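Local coordinates for protein CSOR (Streptomyces lividans, PDB 4ADZ) that probably represses transcription of copper-responsive genes as a copper-sensing regulator, captured here in its metal-free form, at residues Ile79-Leu82 and Thr83-Ala87. Residues are numbered along the deposited sequence; the frame is centred on the assembly and turned at random.
Sequences IDIL and TQVSA
Ile-81 and Val-85 meet on the buried side of one continuous helix, a turn apart. Methyl CG2 of Ile-81 lies 4.2 Å from CG2 of Val-85, and the same Val-85 CG2 sits 3.3 Å from Ile-81 O. That methyl is placed there by chi1 of 171°, which sets CG1 opposite the backbone N and turns CG2 back over the preceding turn. The same carbonyl O accepts Val-85 N at 2.8 Å, and Ser-86 N reaches Leu-82 O at 2.9 Å. The segment belongs to helix 78-114, the long middle helix of the all-helical CsoR fold, and its apolar residues serve two interfaces. Ile-81 packs on Leu-68 and Met-71 of helix 48-73 and on Leu-99 of the second subunit, Leu-82 on Ala-96 and Val-85 on Phe-95 of that second subunit; branched aliphatic chains suit such close packing. Asp-80 and Thr-83 are exposed instead: a carboxylate can stay in solvent, while the threonine hydroxyl turns back toward its own helix, OG1 3.2 Å from Ile-79 O, which accepts Thr-83 N at 2.9 Å. Gln-84 N to Asp-80 O, 3.3 Å, is the longest of the four backbone bonds. The long Gln-84 chain bends at chi2 (78°), leading its amide to helix 48-73, where NE2 bonds to Gln-64 O.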
ATOM      1  N   ILE A  79      -6.240  -9.344 -16.506  1.00 12.69           N
ATOM      2  CA  ILE A  79      -6.969  -8.831 -15.363  1.00 11.97           C
ATOM      3  C   ILE A  79      -7.304  -9.919 -14.318  1.00 11.82           C
ATOM      4  O   ILE A  79      -7.229  -9.670 -13.157  1.00 11.44           O
ATOM      5  CB  ILE A  79      -8.238  -8.026 -15.767  1.00 11.77           C
ATOM      6  CG1 ILE A  79      -7.833  -6.887 -16.717  1.00 12.07           C
ATOM      7  CG2 ILE A  79      -9.013  -7.533 -14.543  1.00 11.36           C
ATOM      8  CD1 ILE A  79      -6.981  -5.772 -16.109  1.00 13.20           C
ATOM      9  N   ASP A  80      -7.669 -11.124 -14.766  1.00 10.82           N
ATOM     10  CA  ASP A  80      -7.973 -12.229 -13.907  1.00 11.23           C
ATOM     11  C   ASP A  80      -6.671 -12.583 -13.151  1.00 10.58           C
ATOM     12  O   ASP A  80      -6.731 -12.875 -11.956  1.00 10.90           O
ATOM     13  CB  ASP A  80      -8.483 -13.393 -14.756  1.00 11.70           C
ATOM     14  CG  ASP A  80      -9.116 -14.476 -13.980  1.00 13.27           C
ATOM     15  OD1 ASP A  80      -9.776 -14.210 -12.961  1.00 15.02           O
ATOM     16  OD2 ASP A  80      -9.021 -15.666 -14.416  1.00 14.92           O
ATOM     17  N   ILE A  81      -5.528 -12.499 -13.834  1.00 10.48           N
ATOM     18  CA  ILE A  81      -4.257 -12.743 -13.139  1.00 11.02           C
ATOM     19  C   ILE A  81      -3.996 -11.685 -12.067  1.00 11.31           C
ATOM     20  O   ILE A  81      -3.570 -12.015 -10.929  1.00  9.75           O
ATOM     21  CB  ILE A  81      -3.072 -12.858 -14.119  1.00 11.75           C
ATOM     22  CG1 ILE A  81      -3.296 -14.038 -15.095  1.00 12.84           C
ATOM     23  CG2 ILE A  81      -1.765 -13.085 -13.337  1.00 11.89           C
ATOM     24  CD1 ILE A  81      -2.261 -14.181 -16.232  1.00 12.56           C
ATOM     25  N   LEU A  82      -4.193 -10.418 -12.417  1.00 11.90           N
ATOM     26  CA  LEU A  82      -4.065  -9.327 -11.441  1.00 12.59           C
ATOM     27  C   LEU A  82      -4.937  -9.508 -10.242  1.00 11.59           C
ATOM     28  O   LEU A  82      -4.489  -9.338  -9.097  1.00 11.68           O
ATOM     29  CB  LEU A  82      -4.295  -7.968 -12.077  1.00 13.66           C
ATOM     30  CG  LEU A  82      -3.325  -7.529 -13.151  1.00 15.64           C
ATOM     31  CD1 LEU A  82      -3.702  -6.136 -13.738  1.00 17.27           C
ATOM     32  CD2 LEU A  82      -1.912  -7.499 -12.627  1.00 16.22           C
ATOM     33  N   THR A  83      -6.175  -9.955 -10.422  1.00 11.33           N
ATOM     34  CA  THR A  83      -7.020 -10.233  -9.295  1.00 11.80           C
ATOM     35  C   THR A  83      -6.408 -11.265  -8.312  1.00 12.39           C
ATOM     36  O   THR A  83      -6.471 -11.105  -7.076  1.00 13.54           O
ATOM     37  CB  THR A  83      -8.425 -10.687  -9.772  1.00 12.48           C
ATOM     38  OG1 THR A  83      -8.980  -9.621 -10.521  1.00 11.75           O
ATOM     39  CG2 THR A  83      -9.373 -11.046  -8.587  1.00 12.87           C
ATOM     40  N   GLN A  84      -5.841 -12.336  -8.864  1.00 12.20           N
ATOM     41  CA  GLN A  84      -5.197 -13.382  -8.072  1.00 13.23           C
ATOM     42  C   GLN A  84      -3.879 -12.846  -7.447  1.00 11.54           C
ATOM     43  O   GLN A  84      -3.565 -13.241  -6.321  1.00 13.20           O
ATOM     44  CB  GLN A  84      -4.880 -14.561  -8.970  1.00 14.94           C
ATOM     45  CG  GLN A  84      -4.099 -15.681  -8.334  1.00 18.65           C
ATOM     46  CD  GLN A  84      -4.883 -16.603  -7.452  1.00 26.31           C
ATOM     47  OE1 GLN A  84      -6.100 -16.377  -7.121  1.00 24.42           O
ATOM     48  NE2 GLN A  84      -4.192 -17.740  -7.085  1.00 27.76           N
ATOM     49  N   VAL A  85      -3.155 -11.979  -8.152  1.00 11.18           N
ATOM     50  CA  VAL A  85      -1.939 -11.345  -7.562  1.00 11.78           C
ATOM     51  C   VAL A  85      -2.369 -10.577  -6.298  1.00 13.16           C
ATOM     52  O   VAL A  85      -1.711 -10.648  -5.209  1.00 11.64           O
ATOM     53  CB  VAL A  85      -1.135 -10.467  -8.506  1.00 11.69           C
ATOM     54  CG1 VAL A  85       0.011  -9.626  -7.788  1.00 13.62           C
ATOM     55  CG2 VAL A  85      -0.561 -11.286  -9.698  1.00 11.15           C
ATOM     56  N   SER A  86      -3.460  -9.814  -6.387  1.00 13.47           N
ATOM     57  CA  SER A  86      -3.892  -8.969  -5.295  1.00 14.89           C
ATOM     58  C   SER A  86      -4.346  -9.847  -4.140  1.00 16.07           C
ATOM     59  O   SER A  86      -4.029  -9.571  -2.966  1.00 16.76           O
ATOM     60  CB  SER A  86      -5.022  -8.007  -5.793  1.00 16.58           C
ATOM     61  OG  SER A  86      -4.457  -7.033  -6.659  1.00 18.91           O
ATOM     62  N   ALA A  87      -5.015 -10.957  -4.426  1.00 13.55           N
ATOM     63  CA  ALA A  87      -5.371 -11.869  -3.389  1.00 13.93           C
ATOM     64  C   ALA A  87      -4.133 -12.432  -2.663  1.00 12.22           C
ATOM     65  O   ALA A  87      -4.193 -12.601  -1.433  1.00 13.74           O
ATOM     66  CB  ALA A  87      -6.261 -13.002  -3.883  1.00 14.49           C
TER